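PDB 4H51: aspartate aminotransferase from Leishmania major, which probably catalyses the pyridoxal-phosphate-dependent transfer of an amino group between L-aspartate and 2-oxoglutarate, working as a homodimer. Local coordinates for residues A47-G52 and A396-E401; A166-K171 and F367-L372; D346-L351 and G355-V360; H383-T388 and A403-Q408. All blocks are in the same frame, centred on the assembly; numbering follows the deposited sequence.

Overall arrangement
Contacts 1, 3 and 4 are largely buried, whereas contact 2, partly buried, joins their region to the large mixed sheet. Contacts 1 and 4 are neighbours, their centres 9 Å apart: both use helix 400-416, and their strands 47-48 and 385-386 pair in parallel. Contact 3 lies farthest out, its centre about 26 Å from that of the chain, with an exposed edge at Leu349; it packs the end of helix 320-350 on the chain that follows, and its Glu347 is hydrogen-bonded to Gln408 of contact 4. Contacts 3 and 4 meet across aliphatic carbons and one indole, contact 1 adds a water between carbonyls, and contact 2 combines an aromatic pair with two bridging waters.

Contact 1. Residues A47-G52 and A396-E401; sequences ANLVIG and AGLTHE
The loop that leaves strand 47-48 meets the turn before the C-terminal helix 400-416, Leu49 lying against Gly397 and Leu398. The backbones come close, with CA atoms of Leu49 and Gly397 5.5 Å apart, and the glycine has no side chain to keep the leucine off its main chain. Leu49 CD2 therefore rests 3.7 Å from Gly397 C. Both methyls of Leu49 also straddle one methyl of its partner: CD1 and CD2 each lie 3.7 Å from Leu398 CD2. The two leucine side chains cross at about a right angle, so branch meets branch instead of running alongside. A chi1 of -45° swings Leu49 CG to the side of its own backbone N and brings the fork round to the turn.

This is packing within the small domain of the class I aminotransferase fold, where strand 47-48 runs parallel to strand 385-386. Leu398 continues the apolar layer onto Met340, Val344 and Leu406. Thr399, next in the chain, is the N-cap of helix 400-416, and its own N is bonded to Thr402 OG1. The polar link across the contact is a water that spends both protons on carbonyls, one on Asn48 O at 2.9 Å and one on Gly397 O at 2.7 Å. Further along, Ile51 packs on Tyr83 of the second subunit.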
loop_
_atom_site.group_PDB
_atom_site.type_symbol
_atom_site.label_atom_id
_atom_site.label_comp_id
_atom_site.label_asym_id
_atom_site.label_seq_id
_atom_site.Cartn_x
_atom_site.Cartn_y
_atom_site.Cartn_z
ATOM N N ALA B 47 -30.330 10.529 0.001
ATOM C CA ALA B 47 -29.126 11.341 -0.086
ATOM C C ALA B 47 -28.028 10.530 0.597
ATOM O O ALA B 47 -28.082 10.279 1.780
ATOM C CB ALA B 47 -29.324 12.696 0.595
ATOM N N ASN B 48 -27.079 10.079 -0.189
ATOM C CA ASN B 48 -26.009 9.301 0.321
ATOM C C ASN B 48 -24.890 10.293 0.667
ATOM O O ASN B 48 -24.094 10.656 -0.202
ATOM C CB ASN B 48 -25.574 8.233 -0.676
ATOM C CG ASN B 48 -24.373 7.449 -0.201
ATOM O OD1 ASN B 48 -23.837 7.713 0.870
ATOM N ND2 ASN B 48 -23.929 6.495 -1.009
ATOM N N LEU B 49 -24.846 10.719 1.929
ATOM C CA LEU B 49 -23.847 11.684 2.363
ATOM C C LEU B 49 -22.819 11.137 3.368
ATOM O O LEU B 49 -22.332 11.893 4.229
ATOM C CB LEU B 49 -24.552 12.906 2.977
ATOM C CG LEU B 49 -25.757 13.433 2.182
ATOM C CD1 LEU B 49 -26.446 14.549 2.957
ATOM C CD2 LEU B 49 -25.284 13.877 0.795
ATOM N N VAL B 50 -22.456 9.864 3.223
ATOM C CA VAL B 50 -21.549 9.198 4.205
ATOM C C VAL B 50 -20.091 9.464 3.964
ATOM O O VAL B 50 -19.519 10.305 4.689
ATOM C CB VAL B 50 -21.784 7.689 4.311
ATOM C CG1 VAL B 50 -20.859 7.097 5.387
ATOM C CG2 VAL B 50 -23.262 7.415 4.604
ATOM N N ILE B 51 -19.459 8.807 2.980
ATOM C CA ILE B 51 -18.046 9.043 2.688
ATOM C C ILE B 51 -17.769 10.401 2.123
ATOM O O ILE B 51 -18.523 10.888 1.282
ATOM C CB ILE B 51 -17.430 7.976 1.694
ATOM C CG1 ILE B 51 -17.289 6.644 2.391
ATOM C CG2 ILE B 51 -16.052 8.398 1.185
ATOM C CD1 ILE B 51 -16.986 5.497 1.446
ATOM N N GLY B 52 -16.678 11.004 2.580
ATOM C CA GLY B 52 -16.163 12.233 2.037
ATOM C C GLY B 52 -15.569 12.098 0.629
ATOM O O GLY B 52 -14.338 12.194 0.461
ATOM N N ALA B 396 -20.388 17.757 -0.076
ATOM C CA ALA B 396 -19.988 17.624 -1.472
ATOM C C ALA B 396 -20.767 16.510 -2.177
ATOM O O ALA B 396 -20.688 16.374 -3.388
ATOM C CB ALA B 396 -18.488 17.328 -1.539
ATOM N N GLY B 397 -21.533 15.738 -1.421
ATOM C CA GLY B 397 -22.389 14.699 -2.010
ATOM C C GLY B 397 -23.775 15.169 -2.380
ATOM O O GLY B 397 -24.562 14.397 -2.930
ATOM N N LEU B 398 -24.071 16.426 -2.036
ATOM C CA LEU B 398 -25.378 17.013 -2.263
ATOM C C LEU B 398 -25.587 17.509 -3.694
ATOM O O LEU B 398 -24.648 17.891 -4.389
ATOM C CB LEU B 398 -25.598 18.189 -1.320
ATOM C CG LEU B 398 -25.787 17.904 0.140
ATOM C CD1 LEU B 398 -25.726 19.207 0.956
ATOM C CD2 LEU B 398 -27.061 17.091 0.408
ATOM N N THR B 399 -26.845 17.525 -4.088
ATOM C CA THR B 399 -27.336 18.272 -5.237
ATOM C C THR B 399 -28.315 19.327 -4.711
ATOM O O THR B 399 -28.748 19.268 -3.547
ATOM C CB THR B 399 -28.055 17.338 -6.217
ATOM O OG1 THR B 399 -29.288 16.877 -5.649
ATOM C CG2 THR B 399 -27.126 16.136 -6.635
ATOM N N HIS B 400 -28.652 20.305 -5.548
ATOM C CA HIS B 400 -29.692 21.275 -5.197
ATOM C C HIS B 400 -30.846 20.553 -4.555
ATOM O O HIS B 400 -31.279 20.892 -3.455
ATOM C CB HIS B 400 -30.157 22.040 -6.439
ATOM C CG HIS B 400 -31.325 22.967 -6.181
ATOM N ND1 HIS B 400 -31.177 24.173 -5.568
ATOM C CD2 HIS B 400 -32.692 22.819 -6.437
ATOM C CE1 HIS B 400 -32.381 24.761 -5.447
ATOM N NE2 HIS B 400 -33.309 23.938 -5.990
ATOM N N GLU B 401 -31.328 19.532 -5.238
ATOM C CA GLU B 401 -32.473 18.754 -4.797
ATOM C C GLU B 401 -32.253 18.114 -3.414
ATOM O O GLU B 401 -33.112 18.241 -2.521
ATOM C CB GLU B 401 -32.794 17.727 -5.880
ATOM C CG GLU B 401 -33.996 16.806 -5.693
ATOM C CD GLU B 401 -34.212 15.895 -6.915
ATOM O OE1 GLU B 401 -33.527 14.855 -7.053
ATOM O OE2 GLU B 401 -35.083 16.200 -7.744
HETATM O O HOH W 1 -24.392 11.694 -2.939
#

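Contact 2. Residues A166-K171 and F367-L372; sequences AYYDPK and FSFLGL
Tyr168 and Phe369 form an offset edge-to-face pair, with the edge of Phe369 turned toward the face of Tyr168. Two measurements define it: the ring planes stand at 75° and the ring centroids are 5.6 Å apart. Contact is concentrated at one corner, where Phe369 CD2 lies 3.5 Å from Tyr168 CE2 and 3.8 Å from Tyr168 CD2. Seen from the phenylalanine, Tyr168 CE2 sits at the ring edge, close to its plane.

The torsions explain how the rings meet. In Tyr168 the ring is anti to the backbone N (chi1 -169°), which extends it across to strand 367-369. Phe369 has chi1 at -140°, a value away from the staggered positions that presents its edge to the tyrosine.

Beyond the rings the link is made by water. One molecule, at the edge of the Tyr168 ring and in its plane, is 2.6 Å from Tyr168 OH and donates to Phe369 O at 3.1 Å. A second donates to Gly371 O at 3.2 Å and only weakly to Pro170 O. Pro170 lies within an Asx turn, Asp169 OD1 accepting from Lys171 N.

Tyr168 also touches Val205 and Gln363, while Phe369 N is bonded to Gln363 OE1 and the Phe369 side chain touches Arg392. Strand 162-169 belongs to the central mixed sheet and strand 367-369 to a separate antiparallel pair with 392-394, so this is a junction between the large and small domains of a fold type I aminotransferase.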
loop_
_atom_site.group_PDB
_atom_site.type_symbol
_atom_site.label_atom_id
_atom_site.label_comp_id
_atom_site.label_asym_id
_atom_site.label_seq_id
_atom_site.Cartn_x
_atom_site.Cartn_y
_atom_site.Cartn_z
ATOM N N ALA B 166 -8.847 18.964 23.443
ATOM C CA ALA B 166 -10.061 19.717 23.235
ATOM C C ALA B 166 -9.984 20.447 21.898
ATOM O O ALA B 166 -8.961 21.001 21.550
ATOM C CB ALA B 166 -10.245 20.713 24.379
ATOM N N TYR B 167 -11.067 20.455 21.153
ATOM C CA TYR B 167 -11.042 21.023 19.825
ATOM C C TYR B 167 -12.406 21.593 19.483
ATOM O O TYR B 167 -12.557 22.824 19.441
ATOM C CB TYR B 167 -10.546 19.988 18.792
ATOM C CG TYR B 167 -10.348 20.630 17.441
ATOM C CD1 TYR B 167 -9.239 21.422 17.219
ATOM C CD2 TYR B 167 -11.297 20.531 16.431
ATOM C CE1 TYR B 167 -9.056 22.094 16.028
ATOM C CE2 TYR B 167 -11.098 21.170 15.219
ATOM C CZ TYR B 167 -9.972 21.954 15.015
ATOM O OH TYR B 167 -9.723 22.661 13.826
ATOM N N TYR B 168 -13.391 20.734 19.256
ATOM C CA TYR B 168 -14.730 21.200 18.842
ATOM C C TYR B 168 -15.657 21.298 20.038
ATOM O O TYR B 168 -15.692 20.397 20.860
ATOM C CB TYR B 168 -15.332 20.241 17.837
ATOM C CG TYR B 168 -16.565 20.772 17.169
ATOM C CD1 TYR B 168 -16.497 21.909 16.360
ATOM C CD2 TYR B 168 -17.777 20.153 17.325
ATOM C CE1 TYR B 168 -17.614 22.415 15.736
ATOM C CE2 TYR B 168 -18.913 20.644 16.702
ATOM C CZ TYR B 168 -18.825 21.770 15.909
ATOM O OH TYR B 168 -19.932 22.298 15.273
ATOM N N ASP B 169 -16.370 22.413 20.120
ATOM C CA ASP B 169 -17.402 22.623 21.123
ATOM C C ASP B 169 -18.809 22.584 20.480
ATOM O O ASP B 169 -19.224 23.511 19.843
ATOM C CB ASP B 169 -17.174 23.967 21.775
ATOM C CG ASP B 169 -18.088 24.187 22.936
ATOM O OD1 ASP B 169 -18.919 23.300 23.203
ATOM O OD2 ASP B 169 -17.961 25.236 23.580
ATOM N N PRO B 170 -19.549 21.514 20.690
ATOM C CA PRO B 170 -20.865 21.367 20.050
ATOM C C PRO B 170 -21.828 22.497 20.453
ATOM O O PRO B 170 -22.643 22.952 19.634
ATOM C CB PRO B 170 -21.369 20.038 20.610
ATOM C CG PRO B 170 -20.140 19.324 21.053
ATOM C CD PRO B 170 -19.230 20.391 21.569
ATOM N N LYS B 171 -21.685 22.997 21.670
ATOM C CA LYS B 171 -22.553 24.104 22.130
ATOM C C LYS B 171 -22.376 25.396 21.326
ATOM O O LYS B 171 -23.347 26.113 21.107
ATOM C CB LYS B 171 -22.320 24.382 23.609
ATOM C CG LYS B 171 -22.646 23.191 24.488
ATOM C CD LYS B 171 -22.757 23.580 25.951
ATOM C CE LYS B 171 -23.093 22.374 26.821
ATOM N NZ LYS B 171 -22.710 22.609 28.236
ATOM N N PHE B 367 -17.226 18.412 4.704
ATOM C CA PHE B 367 -18.234 18.079 5.711
ATOM C C PHE B 367 -18.936 19.270 6.408
ATOM O O PHE B 367 -18.446 20.436 6.422
ATOM C CB PHE B 367 -17.590 17.195 6.743
ATOM C CG PHE B 367 -16.978 15.941 6.184
ATOM C CD1 PHE B 367 -17.776 14.908 5.699
ATOM C CD2 PHE B 367 -15.605 15.757 6.192
ATOM C CE1 PHE B 367 -17.214 13.723 5.225
ATOM C CE2 PHE B 367 -15.035 14.575 5.717
ATOM C CZ PHE B 367 -15.824 13.555 5.234
ATOM N N SER B 368 -20.108 18.942 6.964
ATOM C CA SER B 368 -20.788 19.726 7.994
ATOM C C SER B 368 -20.928 18.757 9.198
ATOM O O SER B 368 -21.284 17.582 9.023
ATOM C CB SER B 368 -22.129 20.168 7.428
ATOM O OG SER B 368 -22.887 21.095 8.205
ATOM N N PHE B 369 -20.570 19.211 10.397
ATOM C CA PHE B 369 -20.966 18.571 11.632
ATOM C C PHE B 369 -22.245 19.314 12.071
ATOM O O PHE B 369 -22.165 20.453 12.514
ATOM C CB PHE B 369 -19.834 18.747 12.653
ATOM C CG PHE B 369 -19.562 17.549 13.496
ATOM C CD1 PHE B 369 -19.485 16.293 12.931
ATOM C CD2 PHE B 369 -19.290 17.674 14.843
ATOM C CE1 PHE B 369 -19.218 15.181 13.690
ATOM C CE2 PHE B 369 -19.034 16.566 15.605
ATOM C CZ PHE B 369 -18.986 15.317 15.038
ATOM N N LEU B 370 -23.416 18.697 11.898
ATOM C CA LEU B 370 -24.669 19.446 11.924
ATOM C C LEU B 370 -25.155 19.751 13.343
ATOM O O LEU B 370 -25.927 20.652 13.514
ATOM C CB LEU B 370 -25.778 18.694 11.169
ATOM C CG LEU B 370 -25.508 18.500 9.685
ATOM C CD1 LEU B 370 -26.474 17.502 9.047
ATOM C CD2 LEU B 370 -25.593 19.862 8.998
ATOM N N GLY B 371 -24.755 18.953 14.311
ATOM C CA GLY B 371 -25.135 19.188 15.712
ATOM C C GLY B 371 -26.298 18.353 16.214
ATOM O O GLY B 371 -26.632 18.397 17.394
ATOM N N LEU B 372 -26.883 17.534 15.365
ATOM C CA LEU B 372 -28.009 16.725 15.779
ATOM C C LEU B 372 -27.587 15.612 16.762
ATOM O O LEU B 372 -26.433 15.136 16.726
ATOM C CB LEU B 372 -28.698 16.134 14.536
ATOM C CG LEU B 372 -29.262 17.101 13.466
ATOM C CD1 LEU B 372 -29.769 16.286 12.271
ATOM C CD2 LEU B 372 -30.380 17.991 14.013
HETATM O O HOH W 2 -21.935 20.610 15.553
HETATM O O HOH W 3 -24.685 20.229 19.177
#

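Contact 3. Residues D346-L351 and G355-V360; sequences DELLRL and GSWEHV
Helix 320-350 ends and the chain doubles back after a few residues, bringing Leu348 opposite Trp357 with their CA atoms 7.1 Å apart. The side chains cross at about a right angle. One methyl makes most of the contact: Leu348 CD1 lies 3.7 Å from Trp357 CB and just as far from Trp357 CG and CE3, approaching the indole obliquely. The same methyl reaches Val360 CG2 at 4.0 Å. With chi1 of -62°, Trp357 sets CB, CG and the CE3 corner of its indole against that methyl; its side chain also touches Ile410, and NE1 makes weak hydrogen bonds to Thr353 O and Pro354 O.

On the more exposed side Leu349 CD2 brushes Glu358 OE2, which is hydrogen-bonded to Tyr345 OH. One turn of helix carries a salt bridge of its own. Arg350 grips Glu347 side-on, NE to OE1 at 2.8 Å and NH1 to OE2 at 2.8 Å, both bonds almost straight; the oxygens lie in the guanidinium plane, but the carboxylate is tilted against it, and OE2 also takes Gln408 NE2. The whole is a reversal between long helix 320-350 and short helix 359-362 in the small domain of the aminotransferase fold.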
loop_
_atom_site.group_PDB
_atom_site.type_symbol
_atom_site.label_atom_id
_atom_site.label_comp_id
_atom_site.label_asym_id
_atom_site.label_seq_id
_atom_site.Cartn_x
_atom_site.Cartn_y
_atom_site.Cartn_z
ATOM N N ASP B 346 -30.070 28.359 3.576
ATOM C CA ASP B 346 -31.193 29.261 3.236
ATOM C C ASP B 346 -32.518 28.588 3.493
ATOM O O ASP B 346 -33.506 29.239 3.842
ATOM C CB ASP B 346 -31.106 29.772 1.781
ATOM C CG ASP B 346 -30.021 30.798 1.591
ATOM O OD1 ASP B 346 -29.630 31.471 2.567
ATOM O OD2 ASP B 346 -29.510 30.936 0.460
ATOM N N GLU B 347 -32.542 27.272 3.326
ATOM C CA GLU B 347 -33.741 26.508 3.549
ATOM C C GLU B 347 -34.002 26.320 5.038
ATOM O O GLU B 347 -35.154 26.386 5.467
ATOM C CB GLU B 347 -33.658 25.168 2.832
ATOM C CG GLU B 347 -34.889 24.295 2.867
ATOM C CD GLU B 347 -36.105 24.887 2.135
ATOM O OE1 GLU B 347 -36.038 26.040 1.644
ATOM O OE2 GLU B 347 -37.135 24.184 2.080
ATOM N N LEU B 348 -32.953 26.079 5.827
ATOM C CA LEU B 348 -33.127 26.045 7.288
ATOM C C LEU B 348 -33.691 27.380 7.806
ATOM O O LEU B 348 -34.511 27.377 8.707
ATOM C CB LEU B 348 -31.826 25.737 8.001
ATOM C CG LEU B 348 -31.290 24.338 7.754
ATOM C CD1 LEU B 348 -29.819 24.219 8.225
ATOM C CD2 LEU B 348 -32.185 23.308 8.418
ATOM N N LEU B 349 -33.228 28.493 7.256
ATOM C CA LEU B 349 -33.747 29.804 7.641
ATOM C C LEU B 349 -35.225 29.936 7.287
ATOM O O LEU B 349 -36.028 30.479 8.066
ATOM C CB LEU B 349 -32.986 30.936 6.957
ATOM C CG LEU B 349 -31.569 31.222 7.442
ATOM C CD1 LEU B 349 -31.118 32.553 6.868
ATOM C CD2 LEU B 349 -31.445 31.167 8.967
ATOM N N ARG B 350 -35.574 29.421 6.114
ATOM C CA ARG B 350 -36.897 29.570 5.586
ATOM C C ARG B 350 -37.870 28.710 6.361
ATOM O O ARG B 350 -39.003 29.095 6.569
ATOM C CB ARG B 350 -36.909 29.175 4.108
ATOM C CG ARG B 350 -38.149 29.628 3.358
ATOM C CD ARG B 350 -38.255 28.940 2.003
ATOM N NE ARG B 350 -38.385 27.497 2.161
ATOM C CZ ARG B 350 -39.500 26.861 2.523
ATOM N NH1 ARG B 350 -39.495 25.539 2.631
ATOM N NH2 ARG B 350 -40.633 27.527 2.747
ATOM N N LEU B 351 -37.428 27.532 6.773
ATOM C CA LEU B 351 -38.278 26.636 7.539
ATOM C C LEU B 351 -38.308 27.033 9.032
ATOM O O LEU B 351 -38.938 26.329 9.838
ATOM C CB LEU B 351 -37.810 25.186 7.394
ATOM C CG LEU B 351 -38.108 24.467 6.082
ATOM C CD1 LEU B 351 -37.077 23.375 5.823
ATOM C CD2 LEU B 351 -39.506 23.888 6.112
ATOM N N GLY B 355 -33.083 27.000 16.493
ATOM C CA GLY B 355 -31.657 27.007 16.767
ATOM C C GLY B 355 -30.985 27.826 15.706
ATOM O O GLY B 355 -31.659 28.427 14.849
ATOM N N SER B 356 -29.661 27.841 15.756
ATOM C CA SER B 356 -28.879 28.557 14.790
ATOM C C SER B 356 -28.194 27.564 13.844
ATOM O O SER B 356 -27.840 26.432 14.227
ATOM C CB SER B 356 -27.859 29.433 15.493
ATOM O OG SER B 356 -26.859 28.646 16.122
ATOM N N TRP B 357 -28.021 28.006 12.599
ATOM C CA TRP B 357 -27.538 27.131 11.532
ATOM C C TRP B 357 -26.412 27.685 10.752
ATOM O O TRP B 357 -26.055 27.113 9.716
ATOM C CB TRP B 357 -28.709 26.770 10.645
ATOM C CG TRP B 357 -29.687 26.028 11.483
ATOM C CD1 TRP B 357 -30.828 26.533 12.123
ATOM C CD2 TRP B 357 -29.568 24.640 11.947
ATOM N NE1 TRP B 357 -31.431 25.559 12.872
ATOM C CE2 TRP B 357 -30.724 24.400 12.821
ATOM C CE3 TRP B 357 -28.659 23.599 11.717
ATOM C CZ2 TRP B 357 -30.959 23.160 13.400
ATOM C CZ3 TRP B 357 -28.902 22.355 12.312
ATOM C CH2 TRP B 357 -30.022 22.144 13.141
ATOM N N GLU B 358 -25.787 28.744 11.263
ATOM C CA GLU B 358 -24.709 29.429 10.547
ATOM C C GLU B 358 -23.461 28.544 10.407
ATOM O O GLU B 358 -22.628 28.741 9.533
ATOM C CB GLU B 358 -24.374 30.771 11.209
ATOM C CG GLU B 358 -25.436 31.872 10.942
ATOM C CD GLU B 358 -26.755 31.697 11.710
ATOM O OE1 GLU B 358 -26.731 31.282 12.891
ATOM O OE2 GLU B 358 -27.839 31.982 11.143
ATOM N N HIS B 359 -23.336 27.546 11.268
ATOM C CA HIS B 359 -22.242 26.601 11.100
ATOM C C HIS B 359 -22.250 25.925 9.744
ATOM O O HIS B 359 -21.179 25.550 9.241
ATOM C CB HIS B 359 -22.170 25.586 12.229
ATOM C CG HIS B 359 -23.451 24.824 12.483
ATOM N ND1 HIS B 359 -24.535 25.386 13.058
ATOM C CD2 HIS B 359 -23.758 23.471 12.307
ATOM C CE1 HIS B 359 -25.494 24.460 13.182
ATOM N NE2 HIS B 359 -25.010 23.281 12.731
ATOM N N VAL B 360 -23.441 25.736 9.176
ATOM C CA VAL B 360 -23.600 25.106 7.880
ATOM C C VAL B 360 -22.809 25.849 6.802
ATOM O O VAL B 360 -22.102 25.228 6.005
ATOM C CB VAL B 360 -25.074 24.987 7.469
ATOM C CG1 VAL B 360 -25.187 24.391 6.081
ATOM C CG2 VAL B 360 -25.871 24.162 8.482
#

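Contact 4. Residues H383-T388 and A403-Q408; sequences HNIFIT and ALMLAQ
Thr388 OG1 is held by two groups, Ser390 OG and Arg392 N, at the end of the segment whose Ile385 and Ile387 meet Leu406 of helix 400-416. The nearest backbones are those of Ile385 and Leu406, with CA atoms 6.6 Å apart, and side chains bridge the interval. Ile385 uses both its branches. A chi1 of -61° sets CG1 beside the backbone N and CG2 anti to it; CG2 meets Leu406 CD1 at 3.6 Å, while CG1 leads CD1 to within 4.0 Å of Met405 CE. Met405 curls to reach it: the chain bends at chi3 (58°), bringing the terminal methyl over to the isoleucine.

Here helix 400-416 passes across strand 385-386 and packs against the two-stranded parallel sheet of 47-48 and 385-386 in the small domain. Phe386, next to Ile385, packs instead on helix 31-41. Just before the strand, Asn384 is the C-prime residue of a Schellman motif closing helix 374-382, with Ile385 N bonded to Cys380 O and Asn384 N to Gln381 O. The strand passes into an inverse gamma turn centred on Phe386, its Ile387 N to Ile385 O bond weak. Ile387 CG2 comes 4.4 Å from Leu406 CD1, and the Ile387 side chain also touches Cys377 and Cys380.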
loop_
_atom_site.group_PDB
_atom_site.type_symbol
_atom_site.label_atom_id
_atom_site.label_comp_id
_atom_site.label_asym_id
_atom_site.label_seq_id
_atom_site.Cartn_x
_atom_site.Cartn_y
_atom_site.Cartn_z
ATOM N N HIS B 383 -34.843 7.648 7.002
ATOM C CA HIS B 383 -35.523 8.397 5.918
ATOM C C HIS B 383 -34.615 8.652 4.772
ATOM O O HIS B 383 -34.812 9.576 4.003
ATOM C CB HIS B 383 -36.094 9.691 6.451
ATOM C CG HIS B 383 -37.142 9.457 7.477
ATOM N ND1 HIS B 383 -36.939 8.627 8.522
ATOM C CD2 HIS B 383 -38.461 9.910 7.573
ATOM C CE1 HIS B 383 -38.060 8.574 9.267
ATOM N NE2 HIS B 383 -38.990 9.363 8.685
ATOM N N ASN B 384 -33.619 7.795 4.619
ATOM C CA ASN B 384 -32.781 7.844 3.451
ATOM C C ASN B 384 -32.035 9.205 3.340
ATOM O O ASN B 384 -31.625 9.576 2.280
ATOM C CB ASN B 384 -33.633 7.524 2.196
ATOM C CG ASN B 384 -33.667 6.033 1.836
ATOM O OD1 ASN B 384 -33.103 5.158 2.530
ATOM N ND2 ASN B 384 -34.313 5.741 0.699
ATOM N N ILE B 385 -31.822 9.908 4.456
ATOM C CA ILE B 385 -30.832 11.010 4.507
ATOM C C ILE B 385 -29.649 10.461 5.325
ATOM O O ILE B 385 -29.671 10.500 6.528
ATOM C CB ILE B 385 -31.406 12.310 5.140
ATOM C CG1 ILE B 385 -32.613 12.874 4.342
ATOM C CG2 ILE B 385 -30.329 13.393 5.229
ATOM C CD1 ILE B 385 -32.436 12.936 2.834
ATOM N N PHE B 386 -28.679 9.884 4.644
ATOM C CA PHE B 386 -27.613 9.112 5.275
ATOM C C PHE B 386 -26.444 10.024 5.651
ATOM O O PHE B 386 -25.467 10.174 4.906
ATOM C CB PHE B 386 -27.119 7.983 4.374
ATOM C CG PHE B 386 -28.164 6.936 4.067
ATOM C CD1 PHE B 386 -28.303 5.812 4.885
ATOM C CD2 PHE B 386 -28.983 7.064 2.963
ATOM C CE1 PHE B 386 -29.243 4.843 4.600
ATOM C CE2 PHE B 386 -29.913 6.095 2.664
ATOM C CZ PHE B 386 -30.052 4.978 3.496
ATOM N N ILE B 387 -26.605 10.642 6.798
ATOM C CA ILE B 387 -25.493 11.259 7.535
ATOM C C ILE B 387 -24.974 10.272 8.594
ATOM O O ILE B 387 -25.663 9.281 8.914
ATOM C CB ILE B 387 -25.946 12.584 8.185
ATOM C CG1 ILE B 387 -27.001 12.351 9.246
ATOM C CG2 ILE B 387 -26.515 13.524 7.130
ATOM C CD1 ILE B 387 -27.449 13.602 9.923
ATOM N N THR B 388 -23.804 10.531 9.184
ATOM C CA THR B 388 -23.369 9.687 10.287
ATOM C C THR B 388 -24.147 9.933 11.586
ATOM O O THR B 388 -24.804 10.974 11.800
ATOM C CB THR B 388 -21.869 9.820 10.577
ATOM O OG1 THR B 388 -21.631 11.059 11.311
ATOM C CG2 THR B 388 -21.064 9.794 9.257
ATOM N N ALA B 403 -29.970 18.880 -1.121
ATOM C CA ALA B 403 -29.753 19.934 -0.119
ATOM C C ALA B 403 -31.078 20.368 0.540
ATOM O O ALA B 403 -31.178 20.523 1.780
ATOM C CB ALA B 403 -29.074 21.144 -0.752
ATOM N N LEU B 404 -32.073 20.616 -0.297
ATOM C CA LEU B 404 -33.408 20.954 0.199
ATOM C C LEU B 404 -33.943 19.781 1.025
ATOM O O LEU B 404 -34.480 19.995 2.083
ATOM C CB LEU B 404 -34.344 21.291 -0.962
ATOM C CG LEU B 404 -33.991 22.542 -1.814
ATOM C CD1 LEU B 404 -35.006 22.745 -2.919
ATOM C CD2 LEU B 404 -33.825 23.827 -0.997
ATOM N N MET B 405 -33.756 18.544 0.567
ATOM C CA MET B 405 -34.231 17.381 1.315
ATOM C C MET B 405 -33.524 17.227 2.653
ATOM O O MET B 405 -34.153 16.832 3.631
ATOM C CB MET B 405 -34.039 16.092 0.544
ATOM C CG MET B 405 -35.008 15.919 -0.610
ATOM S SD MET B 405 -34.411 14.748 -1.833
ATOM C CE MET B 405 -34.203 13.287 -0.787
ATOM N N LEU B 406 -32.234 17.541 2.686
ATOM C CA LEU B 406 -31.470 17.516 3.922
ATOM C C LEU B 406 -31.964 18.589 4.861
ATOM O O LEU B 406 -32.214 18.299 6.037
ATOM C CB LEU B 406 -29.969 17.686 3.664
ATOM C CG LEU B 406 -29.092 17.954 4.883
ATOM C CD1 LEU B 406 -29.154 16.760 5.843
ATOM C CD2 LEU B 406 -27.629 18.245 4.473
ATOM N N ALA B 407 -32.135 19.820 4.383
ATOM C CA ALA B 407 -32.621 20.891 5.274
ATOM C C ALA B 407 -34.017 20.585 5.834
ATOM O O ALA B 407 -34.307 20.848 7.015
ATOM C CB ALA B 407 -32.614 22.257 4.570
ATOM N N GLN B 408 -34.862 20.018 4.985
ATOM C CA GLN B 408 -36.184 19.559 5.384
ATOM C C GLN B 408 -36.201 18.395 6.387
ATOM O O GLN B 408 -37.047 18.371 7.277
ATOM C CB GLN B 408 -37.009 19.208 4.137
ATOM C CG GLN B 408 -37.409 20.470 3.377
ATOM C CD GLN B 408 -37.710 20.233 1.916
ATOM O OE1 GLN B 408 -37.910 19.087 1.489
ATOM N NE2 GLN B 408 -37.711 21.329 1.114
#